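Local coordinates for malonyl CoA-acyl carrier protein transacylase (Bartonella henselae, PDB 3QAT) that probably transfers the malonyl group from malonyl-CoA to acyl carrier protein, the step that supplies malonyl units for fatty acid biosynthesis, at residues V35-L47 and F111-R123. Sequence-based numbering, arbitrary orientation. Where two conformers were deposited one is given.
Sequences VFEEVDDALSEKL and FSLTDTARLLRIR
Leu113 packs on Val39, and Arg121 on Leu43, where helix 113-123 meets helix 35-43 and the turn after it in a helix-helix crossing of the acyl transferase domain, an example of an apolar centre bordered by polar bonds at both ends. The short axes cross at -55° and approach to 8.7 Å, a spacing allowed by small residues at the centre, where Ala42 CB lies 4.0 Å from Ala117 CB. Leu113, its CG anti to the backbone N, reaches across to helix 35-43: CD1 packs on Val39 CG2, the two side chains crossing at about a right angle, while CD2 lies between Val35 CG1 and the carboxylate of Glu38. The extended Glu38 chain brings OE2 alongside Thr114, whose OG1 donates to the anti lone pair of Glu38 OE2 over 2.7 Å; a water joins the same oxygen to Thr114 N. Farther along, Leu43 CD2 settles against Arg121 CB at 3.6 Å, and its CD1 sits over one face of the guanidinium, offset toward the rim. Arg118, extended from CG to NE, gives a nearly straight bond from NE to Ala42 O (3.0 Å, 179°), a carbonyl in the last turn of helix 35-43, and Thr114 CG2 lies over its guanidinium face. Beyond Leu43 the chain leaves the helix through a Schellman motif at Ser44, which brings Glu45 round to Arg121. Bends at chi2 and chi3 fold the arginine back toward this turn, and its NE is held by Ala63 O. In one of two Glu45 conformers, Arg121 NH2 and NH1 both donate end-on to Glu45 OE1, at 3.0 and 3.1 Å; NH2 meets the syn lone pair of OE1, whereas NH1 comes from above the carboxylate plane.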
# COMPACT_ATOMS: atom_id res chain seq x y z
N VAL A 35 -10.68 -15.13 -7.65
CA VAL A 35 -10.18 -14.27 -6.55
C VAL A 35 -11.29 -13.33 -6.06
O VAL A 35 -11.55 -13.26 -4.85
CB VAL A 35 -8.93 -13.47 -6.99
CG1 VAL A 35 -8.62 -12.32 -6.00
CG2 VAL A 35 -7.74 -14.42 -7.12
N PHE A 36 -11.98 -12.66 -6.98
CA PHE A 36 -13.09 -11.76 -6.57
C PHE A 36 -14.23 -12.50 -5.92
O PHE A 36 -14.80 -12.03 -4.94
CB PHE A 36 -13.58 -10.88 -7.72
CG PHE A 36 -12.57 -9.86 -8.17
CD1 PHE A 36 -12.53 -8.60 -7.58
CD2 PHE A 36 -11.64 -10.16 -9.16
CE1 PHE A 36 -11.57 -7.66 -8.00
CE2 PHE A 36 -10.70 -9.22 -9.58
CZ PHE A 36 -10.65 -7.98 -8.99
N GLU A 37 -14.57 -13.68 -6.45
CA GLU A 37 -15.60 -14.49 -5.83
C GLU A 37 -15.26 -14.86 -4.39
O GLU A 37 -16.12 -14.81 -3.51
CB GLU A 37 -15.81 -15.77 -6.65
CG GLU A 37 -16.47 -15.51 -8.00
CD GLU A 37 -16.47 -16.75 -8.85
OE1 GLU A 37 -15.97 -17.79 -8.38
OE2 GLU A 37 -16.99 -16.70 -9.98
N GLU A 38 -13.99 -15.24 -4.15
CA GLU A 38 -13.58 -15.66 -2.82
C GLU A 38 -13.55 -14.46 -1.87
O GLU A 38 -13.96 -14.59 -0.71
CB GLU A 38 -12.22 -16.38 -2.83
CG GLU A 38 -11.86 -16.82 -1.42
CD GLU A 38 -10.68 -17.78 -1.34
OE1 GLU A 38 -10.07 -18.10 -2.38
OE2 GLU A 38 -10.36 -18.17 -0.20
N VAL A 39 -13.03 -13.33 -2.35
CA VAL A 39 -13.07 -12.13 -1.50
C VAL A 39 -14.50 -11.74 -1.07
O VAL A 39 -14.75 -11.46 0.11
CB VAL A 39 -12.30 -10.98 -2.16
CG1 VAL A 39 -12.55 -9.67 -1.40
CG2 VAL A 39 -10.80 -11.34 -2.17
N ASP A 40 -15.45 -11.75 -2.02
CA ASP A 40 -16.86 -11.50 -1.68
C ASP A 40 -17.34 -12.49 -0.61
O ASP A 40 -18.00 -12.12 0.36
CB ASP A 40 -17.73 -11.66 -2.93
CG ASP A 40 -17.73 -10.43 -3.82
OD1 ASP A 40 -17.12 -9.39 -3.48
OD2 ASP A 40 -18.35 -10.53 -4.91
N ASP A 41 -17.03 -13.78 -0.80
CA ASP A 41 -17.44 -14.79 0.18
C ASP A 41 -16.84 -14.53 1.55
O ASP A 41 -17.54 -14.58 2.57
CB ASP A 41 -17.05 -16.20 -0.30
CG ASP A 41 -17.48 -17.27 0.68
OD1 ASP A 41 -18.66 -17.63 0.67
OD2 ASP A 41 -16.64 -17.72 1.46
N ALA A 42 -15.55 -14.20 1.56
CA ALA A 42 -14.80 -14.02 2.79
C ALA A 42 -15.38 -12.88 3.62
O ALA A 42 -15.36 -12.92 4.86
CB ALA A 42 -13.32 -13.71 2.47
N LEU A 43 -15.87 -11.86 2.92
CA LEU A 43 -16.46 -10.66 3.57
C LEU A 43 -17.99 -10.71 3.72
O LEU A 43 -18.59 -9.76 4.28
CB LEU A 43 -16.08 -9.40 2.76
CG LEU A 43 -14.57 -9.18 2.66
CD1 LEU A 43 -14.26 -7.92 1.81
CD2 LEU A 43 -13.91 -9.12 4.06
N SER A 44 -18.60 -11.78 3.20
CA SER A 44 -20.06 -11.94 3.20
C SER A 44 -20.75 -10.75 2.55
O SER A 44 -21.76 -10.24 3.07
CB SER A 44 -20.60 -12.13 4.63
OG SER A 44 -20.06 -13.30 5.22
N GLU A 45 -20.22 -10.30 1.42
CA GLU A 45 -20.67 -9.04 0.80
C GLU A 45 -20.33 -9.07 -0.68
O GLU A 45 -19.26 -9.56 -1.02
CB GLU A 45 -19.86 -7.87 1.42
CG GLU A 45 -20.44 -6.50 1.13
CD GLU A 45 -19.45 -5.38 1.40
OE1 GLU A 45 -18.25 -5.63 1.65
OE2 GLU A 45 -19.89 -4.22 1.35
N LYS A 46 -21.18 -8.49 -1.52
CA LYS A 46 -20.84 -8.30 -2.93
C LYS A 46 -19.95 -7.05 -3.10
O LYS A 46 -20.31 -6.06 -3.76
CB LYS A 46 -22.09 -8.19 -3.80
CG LYS A 46 -22.84 -9.50 -3.99
CD LYS A 46 -22.06 -10.43 -4.95
CE LYS A 46 -22.87 -11.67 -5.34
NZ LYS A 46 -22.17 -12.47 -6.41
N LEU A 47 -18.75 -7.10 -2.51
CA LEU A 47 -17.79 -6.02 -2.66
C LEU A 47 -17.46 -5.81 -4.13
O LEU A 47 -17.27 -4.65 -4.57
CB LEU A 47 -16.51 -6.35 -1.87
CG LEU A 47 -15.38 -5.33 -2.02
CD1 LEU A 47 -15.75 -3.90 -1.51
CD2 LEU A 47 -14.08 -5.85 -1.36
N PHE A 111 -0.35 -15.37 4.30
CA PHE A 111 -1.76 -15.49 4.67
C PHE A 111 -2.56 -16.05 3.49
O PHE A 111 -2.23 -15.82 2.32
CB PHE A 111 -2.39 -14.12 4.95
CG PHE A 111 -1.67 -13.26 5.94
CD1 PHE A 111 -1.45 -13.70 7.25
CD2 PHE A 111 -1.23 -11.99 5.56
CE1 PHE A 111 -0.81 -12.87 8.19
CE2 PHE A 111 -0.58 -11.15 6.48
CZ PHE A 111 -0.38 -11.60 7.80
N SER A 112 -3.64 -16.75 3.81
CA SER A 112 -4.58 -17.18 2.77
C SER A 112 -5.31 -15.97 2.20
O SER A 112 -5.38 -14.92 2.83
CB SER A 112 -5.64 -18.16 3.31
OG SER A 112 -6.58 -17.52 4.20
N LEU A 113 -5.90 -16.16 1.02
CA LEU A 113 -6.70 -15.08 0.43
C LEU A 113 -7.90 -14.68 1.29
O LEU A 113 -8.17 -13.49 1.48
CB LEU A 113 -7.15 -15.49 -0.98
CG LEU A 113 -8.02 -14.43 -1.70
CD1 LEU A 113 -7.28 -13.10 -1.96
CD2 LEU A 113 -8.49 -14.98 -3.02
N THR A 114 -8.62 -15.67 1.82
CA THR A 114 -9.75 -15.36 2.67
C THR A 114 -9.32 -14.56 3.93
O THR A 114 -9.97 -13.57 4.31
CB THR A 114 -10.52 -16.67 3.03
OG1 THR A 114 -11.42 -16.98 1.95
CG2 THR A 114 -11.32 -16.52 4.34
N ASP A 115 -8.21 -14.98 4.56
CA ASP A 115 -7.73 -14.26 5.73
C ASP A 115 -7.24 -12.86 5.40
O ASP A 115 -7.45 -11.94 6.17
CB ASP A 115 -6.66 -15.08 6.47
CG ASP A 115 -7.24 -16.29 7.18
OD1 ASP A 115 -8.50 -16.38 7.37
OD2 ASP A 115 -6.44 -17.17 7.59
N THR A 116 -6.58 -12.71 4.25
CA THR A 116 -6.09 -11.39 3.86
C THR A 116 -7.25 -10.44 3.62
O THR A 116 -7.21 -9.27 4.06
CB THR A 116 -5.23 -11.49 2.60
OG1 THR A 116 -4.15 -12.42 2.84
CG2 THR A 116 -4.60 -10.11 2.29
N ALA A 117 -8.30 -10.94 2.97
CA ALA A 117 -9.51 -10.10 2.79
C ALA A 117 -10.08 -9.64 4.13
O ALA A 117 -10.39 -8.46 4.31
CB ALA A 117 -10.57 -10.85 1.98
N ARG A 118 -10.20 -10.57 5.07
CA ARG A 118 -10.78 -10.24 6.35
C ARG A 118 -9.87 -9.31 7.15
O ARG A 118 -10.37 -8.39 7.80
CB ARG A 118 -11.10 -11.53 7.13
CG ARG A 118 -12.26 -12.33 6.52
CD ARG A 118 -12.39 -13.66 7.21
NE ARG A 118 -13.52 -14.39 6.66
CZ ARG A 118 -13.77 -15.67 6.89
NH1 ARG A 118 -12.94 -16.39 7.65
NH2 ARG A 118 -14.84 -16.22 6.34
N LEU A 119 -8.57 -9.54 7.09
CA LEU A 119 -7.64 -8.66 7.81
C LEU A 119 -7.75 -7.24 7.28
O LEU A 119 -7.72 -6.30 8.07
CB LEU A 119 -6.17 -9.14 7.67
CG LEU A 119 -5.78 -10.38 8.48
CD1 LEU A 119 -4.45 -10.89 7.92
CD2 LEU A 119 -5.64 -10.03 9.97
N LEU A 120 -7.88 -7.08 5.95
CA LEU A 120 -7.96 -5.74 5.36
C LEU A 120 -9.28 -5.03 5.63
O LEU A 120 -9.32 -3.82 5.81
CB LEU A 120 -7.63 -5.76 3.86
CG LEU A 120 -6.14 -6.05 3.62
CD1 LEU A 120 -5.96 -6.25 2.14
CD2 LEU A 120 -5.27 -4.90 4.15
N ARG A 121 -10.36 -5.81 5.73
CA ARG A 121 -11.63 -5.25 6.16
C ARG A 121 -11.56 -4.77 7.63
O ARG A 121 -12.01 -3.68 7.96
CB ARG A 121 -12.76 -6.26 5.89
CG ARG A 121 -14.11 -5.93 6.50
CD ARG A 121 -14.67 -4.56 6.13
NE ARG A 121 -14.76 -4.30 4.68
CZ ARG A 121 -15.75 -4.73 3.89
NH1 ARG A 121 -16.70 -5.55 4.34
NH2 ARG A 121 -15.77 -4.34 2.62
N ILE A 122 -10.94 -5.59 8.49
CA ILE A 122 -10.73 -5.20 9.90
C ILE A 122 -9.87 -3.93 9.95
O ILE A 122 -10.16 -2.99 10.72
CB ILE A 122 -10.09 -6.37 10.69
CG1 ILE A 122 -11.15 -7.45 10.92
CG2 ILE A 122 -9.51 -5.86 12.03
CD1 ILE A 122 -10.52 -8.82 11.32
N ARG A 123 -8.84 -3.89 9.10
CA ARG A 123 -7.92 -2.76 9.11
C ARG A 123 -8.64 -1.47 8.69
O ARG A 123 -8.53 -0.44 9.35
CB ARG A 123 -6.75 -3.07 8.16
CG ARG A 123 -5.55 -2.15 8.32
CD ARG A 123 -4.37 -2.72 7.53
NE ARG A 123 -3.14 -1.89 7.60
CZ ARG A 123 -2.86 -0.88 6.75
NH1 ARG A 123 -3.74 -0.51 5.80
NH2 ARG A 123 -1.71 -0.21 6.86
O HOH W 1 -8.28 -18.56 1.20
O HOH W 2 -14.04 -17.91 2.35
O HOH W 3 -17.25 -15.60 5.21
O HOH W 4 -17.18 -7.83 6.16